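Local structure of TouB protein (Pseudomonas stutzeri, 2INC) at residues C[19-28]-C[60-69]. The protein is a component of toluene o-xylene monooxygenase, a multisubunit enzyme that probably hydroxylates aromatic compounds. Residues are numbered along the deposited sequence; the frame is centred on the assembly and turned at random.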
loop_
_atom_site.group_PDB
_atom_site.type_symbol
_atom_site.label_atom_id
_atom_site.label_comp_id
_atom_site.label_asym_id
_atom_site.label_seq_id
_atom_site.Cartn_x
_atom_site.Cartn_y
_atom_site.Cartn_z
ATOM N N VAL C 19 8.269 -57.846 15.789
ATOM C CA VAL C 19 8.020 -59.011 16.624
ATOM C C VAL C 19 9.186 -59.955 16.350
ATOM O O VAL C 19 10.053 -59.631 15.549
ATOM C CB VAL C 19 6.655 -59.694 16.309
ATOM C CG1 VAL C 19 5.492 -58.778 16.635
ATOM C CG2 VAL C 19 6.573 -60.165 14.880
ATOM N N ASP C 20 9.212 -61.107 17.011
ATOM C CA ASP C 20 10.228 -62.128 16.738
ATOM C C ASP C 20 9.609 -63.320 16.024
ATOM O O ASP C 20 8.467 -63.656 16.300
ATOM C CB ASP C 20 10.804 -62.614 18.054
ATOM C CG ASP C 20 12.064 -63.413 17.855
ATOM O OD1 ASP C 20 13.155 -62.789 17.752
ATOM O OD2 ASP C 20 11.940 -64.660 17.804
ATOM N N THR C 21 10.348 -63.966 15.122
ATOM C CA THR C 21 9.831 -65.155 14.410
ATOM C C THR C 21 9.466 -66.318 15.373
ATOM O O THR C 21 8.636 -67.180 15.060
ATOM C CB THR C 21 10.840 -65.639 13.318
ATOM O OG1 THR C 21 12.155 -65.773 13.886
ATOM C CG2 THR C 21 10.932 -64.630 12.173
ATOM N N GLU C 22 10.047 -66.281 16.568
ATOM C CA GLU C 22 9.741 -67.247 17.627
ATOM C C GLU C 22 8.541 -66.886 18.538
ATOM O O GLU C 22 8.108 -67.702 19.358
ATOM C CB GLU C 22 11.012 -67.479 18.458
ATOM C CG GLU C 22 12.203 -67.971 17.627
ATOM C CD GLU C 22 11.822 -69.142 16.713
ATOM O OE1 GLU C 22 12.083 -69.068 15.473
ATOM O OE2 GLU C 22 11.234 -70.120 17.235
ATOM N N ASP C 23 8.013 -65.670 18.426
ATOM C CA ASP C 23 6.878 -65.289 19.234
ATOM C C ASP C 23 5.675 -66.130 18.906
ATOM O O ASP C 23 5.443 -66.508 17.757
ATOM C CB ASP C 23 6.516 -63.800 19.051
ATOM C CG ASP C 23 7.560 -62.874 19.636
ATOM O OD1 ASP C 23 8.346 -63.342 20.490
ATOM O OD2 ASP C 23 7.616 -61.673 19.245
ATOM N N THR C 24 4.934 -66.458 19.954
ATOM C CA THR C 24 3.583 -66.960 19.845
ATOM C C THR C 24 2.620 -65.799 19.496
ATOM O O THR C 24 2.927 -64.640 19.781
ATOM C CB THR C 24 3.211 -67.469 21.234
ATOM O OG1 THR C 24 4.026 -68.623 21.531
ATOM C CG2 THR C 24 1.821 -67.886 21.263
ATOM N N MET C 25 1.422 -66.094 18.979
ATOM C CA MET C 25 0.439 -65.024 18.809
ATOM C C MET C 25 0.170 -64.226 20.092
ATOM O O MET C 25 0.066 -62.987 20.041
ATOM C CB MET C 25 -0.845 -65.529 18.165
ATOM C CG MET C 25 -0.557 -66.098 16.757
ATOM S SD MET C 25 0.187 -64.865 15.614
ATOM C CE MET C 25 1.284 -65.908 14.639
ATOM N N ASP C 26 0.107 -64.920 21.232
ATOM C CA ASP C 26 -0.048 -64.269 22.516
ATOM C C ASP C 26 1.058 -63.236 22.753
ATOM O O ASP C 26 0.793 -62.131 23.274
ATOM C CB ASP C 26 -0.011 -65.320 23.664
ATOM C CG ASP C 26 -1.361 -65.987 23.903
ATOM O OD1 ASP C 26 -2.374 -65.523 23.353
ATOM O OD2 ASP C 26 -1.431 -66.976 24.674
ATOM N N GLN C 27 2.299 -63.589 22.421
ATOM C CA GLN C 27 3.419 -62.666 22.683
ATOM C C GLN C 27 3.468 -61.524 21.639
ATOM O O GLN C 27 3.975 -60.436 21.924
ATOM C CB GLN C 27 4.756 -63.389 22.703
ATOM C CG GLN C 27 4.845 -64.360 23.876
ATOM C CD GLN C 27 5.891 -65.432 23.681
ATOM O OE1 GLN C 27 5.938 -66.109 22.638
ATOM N NE2 GLN C 27 6.740 -65.612 24.705
ATOM N N VAL C 28 2.948 -61.803 20.443
ATOM C CA VAL C 28 2.777 -60.745 19.435
ATOM C C VAL C 28 1.768 -59.723 19.930
ATOM O O VAL C 28 2.043 -58.524 19.892
ATOM C CB VAL C 28 2.337 -61.330 18.091
ATOM C CG1 VAL C 28 1.873 -60.233 17.160
ATOM C CG2 VAL C 28 3.496 -62.082 17.459
ATOM N N PHE C 60 -5.483 -66.610 13.977
ATOM C CA PHE C 60 -4.381 -67.484 14.348
ATOM C C PHE C 60 -4.587 -67.982 15.791
ATOM O O PHE C 60 -5.020 -67.201 16.659
ATOM C CB PHE C 60 -3.046 -66.757 14.234
ATOM C CG PHE C 60 -2.745 -66.274 12.858
ATOM C CD1 PHE C 60 -2.691 -67.168 11.796
ATOM C CD2 PHE C 60 -2.512 -64.931 12.619
ATOM C CE1 PHE C 60 -2.427 -66.744 10.500
ATOM C CE2 PHE C 60 -2.232 -64.498 11.334
ATOM C CZ PHE C 60 -2.187 -65.417 10.272
ATOM N N PRO C 61 -4.300 -69.278 16.058
ATOM C CA PRO C 61 -4.475 -69.731 17.457
ATOM C C PRO C 61 -3.437 -69.094 18.372
ATOM O O PRO C 61 -2.352 -68.710 17.896
ATOM C CB PRO C 61 -4.301 -71.259 17.375
ATOM C CG PRO C 61 -4.421 -71.594 15.928
ATOM C CD PRO C 61 -3.883 -70.382 15.182
ATOM N N ARG C 62 -3.763 -68.993 19.668
ATOM C CA ARG C 62 -2.927 -68.258 20.636
ATOM C C ARG C 62 -1.483 -68.714 20.634
ATOM O O ARG C 62 -0.583 -67.900 20.784
ATOM C CB ARG C 62 -3.509 -68.304 22.072
ATOM C CG ARG C 62 -4.884 -67.661 22.183
ATOM C CD ARG C 62 -5.463 -67.749 23.568
ATOM N NE ARG C 62 -4.597 -67.062 24.514
ATOM C CZ ARG C 62 -4.864 -66.915 25.814
ATOM N NH1 ARG C 62 -5.974 -67.420 26.308
ATOM N NH2 ARG C 62 -4.021 -66.255 26.615
ATOM N N GLY C 63 -1.259 -70.018 20.439
ATOM C CA GLY C 63 0.065 -70.633 20.649
ATOM C C GLY C 63 0.933 -70.743 19.405
ATOM O O GLY C 63 2.156 -70.959 19.489
ATOM N N MET C 64 0.285 -70.568 18.256
ATOM C CA MET C 64 0.931 -70.554 16.947
ATOM C C MET C 64 2.067 -69.539 16.919
ATOM O O MET C 64 1.919 -68.418 17.457
ATOM C CB MET C 64 -0.151 -70.251 15.917
ATOM C CG MET C 64 0.233 -69.250 14.886
ATOM S SD MET C 64 0.159 -69.897 13.227
ATOM C CE MET C 64 -1.579 -70.146 12.879
ATOM N N ILE C 65 3.213 -69.913 16.354
ATOM C CA ILE C 65 4.355 -68.982 16.357
ATOM C C ILE C 65 4.524 -68.280 14.991
ATOM O O ILE C 65 4.079 -68.795 13.947
ATOM C CB ILE C 65 5.721 -69.602 16.886
ATOM C CG1 ILE C 65 6.453 -70.405 15.817
ATOM C CG2 ILE C 65 5.494 -70.453 18.157
ATOM C CD1 ILE C 65 7.969 -70.386 15.960
ATOM N N VAL C 66 5.139 -67.098 15.031
ATOM C CA VAL C 66 5.213 -66.205 13.856
ATOM C C VAL C 66 5.820 -66.956 12.673
ATOM O O VAL C 66 5.267 -66.917 11.571
ATOM C CB VAL C 66 6.062 -64.936 14.145
ATOM C CG1 VAL C 66 6.487 -64.252 12.828
ATOM C CG2 VAL C 66 5.296 -63.978 15.029
ATOM N N SER C 67 6.935 -67.655 12.951
ATOM C CA SER C 67 7.661 -68.543 12.017
ATOM C C SER C 67 6.760 -69.460 11.191
ATOM O O SER C 67 7.102 -69.817 10.049
ATOM C CB SER C 67 8.604 -69.433 12.822
ATOM O OG SER C 67 9.829 -69.637 12.154
ATOM N N ASP C 68 5.616 -69.829 11.765
ATOM C CA ASP C 68 4.688 -70.783 11.159
ATOM C C ASP C 68 3.460 -70.120 10.571
ATOM O O ASP C 68 2.549 -70.798 10.068
ATOM C CB ASP C 68 4.240 -71.808 12.223
ATOM C CG ASP C 68 5.422 -72.581 12.832
ATOM O OD1 ASP C 68 6.362 -72.914 12.076
ATOM O OD2 ASP C 68 5.415 -72.858 14.060
ATOM N N ALA C 69 3.400 -68.789 10.662
ATOM C CA ALA C 69 2.153 -68.085 10.310
ATOM C C ALA C 69 2.033 -67.774 8.807
ATOM O O ALA C 69 0.919 -67.475 8.312
ATOM C CB ALA C 69 1.953 -66.810 11.198
#
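Met25 and Val66 fill the inner side of this contact in a ubiquitin-like fold. The turn entering helix 25-33 lies against the loop that follows strand 59-60. The two backbones are joined by a single bridge, Thr24 with Ile65. Val66 N donates to Asp23 O, and Met25 N donates to Met64 O at 2.8 Å. Beyond Val66, Ser67 N reaches a lone pair of Thr21 O in the carbonyl plane.

The Met25 side chain bends twice, at chi2 (-59°) and chi3 (146°). Its sulfur lies beside Phe60, and its methyl turns to the loop. Met25 SD sits 4.9 Å from the Phe60 ring centroid, an oblique Met-aromatic contact. Met25 CE packs on Met64 CG at 3.5 Å and on Ala69 CB. Val51 of strand 48-53 also touches Met25, tying the helix start to the sheet.

Val66 packs between the start of the helix and the end of strand 14-19. Its CG2 meets Val28 CG2 at 3.6 Å, the two side chains crossing at about a right angle. The same methyl lies 4.0 Å from Val19 CG2, at the end of that strand. Phe2 of strand 2-8 adds a further apolar neighbour to Val66.

On the outer side, Arg62 and Asp26 form a salt bridge. The carboxylate comes to the edge of the guanidinium, the two planes 64° apart. Asp26 OD2 makes weaker bonds to Arg62 NE and NH2. Without the carboxylate, as with an alanine at Asp26, the Arg62 guanidinium would probably lose this anionic mate and be freer to turn. The main bond is nearly straight: Arg62 NE donates to the syn lone pair of Asp26 OD1 at 2.9 Å.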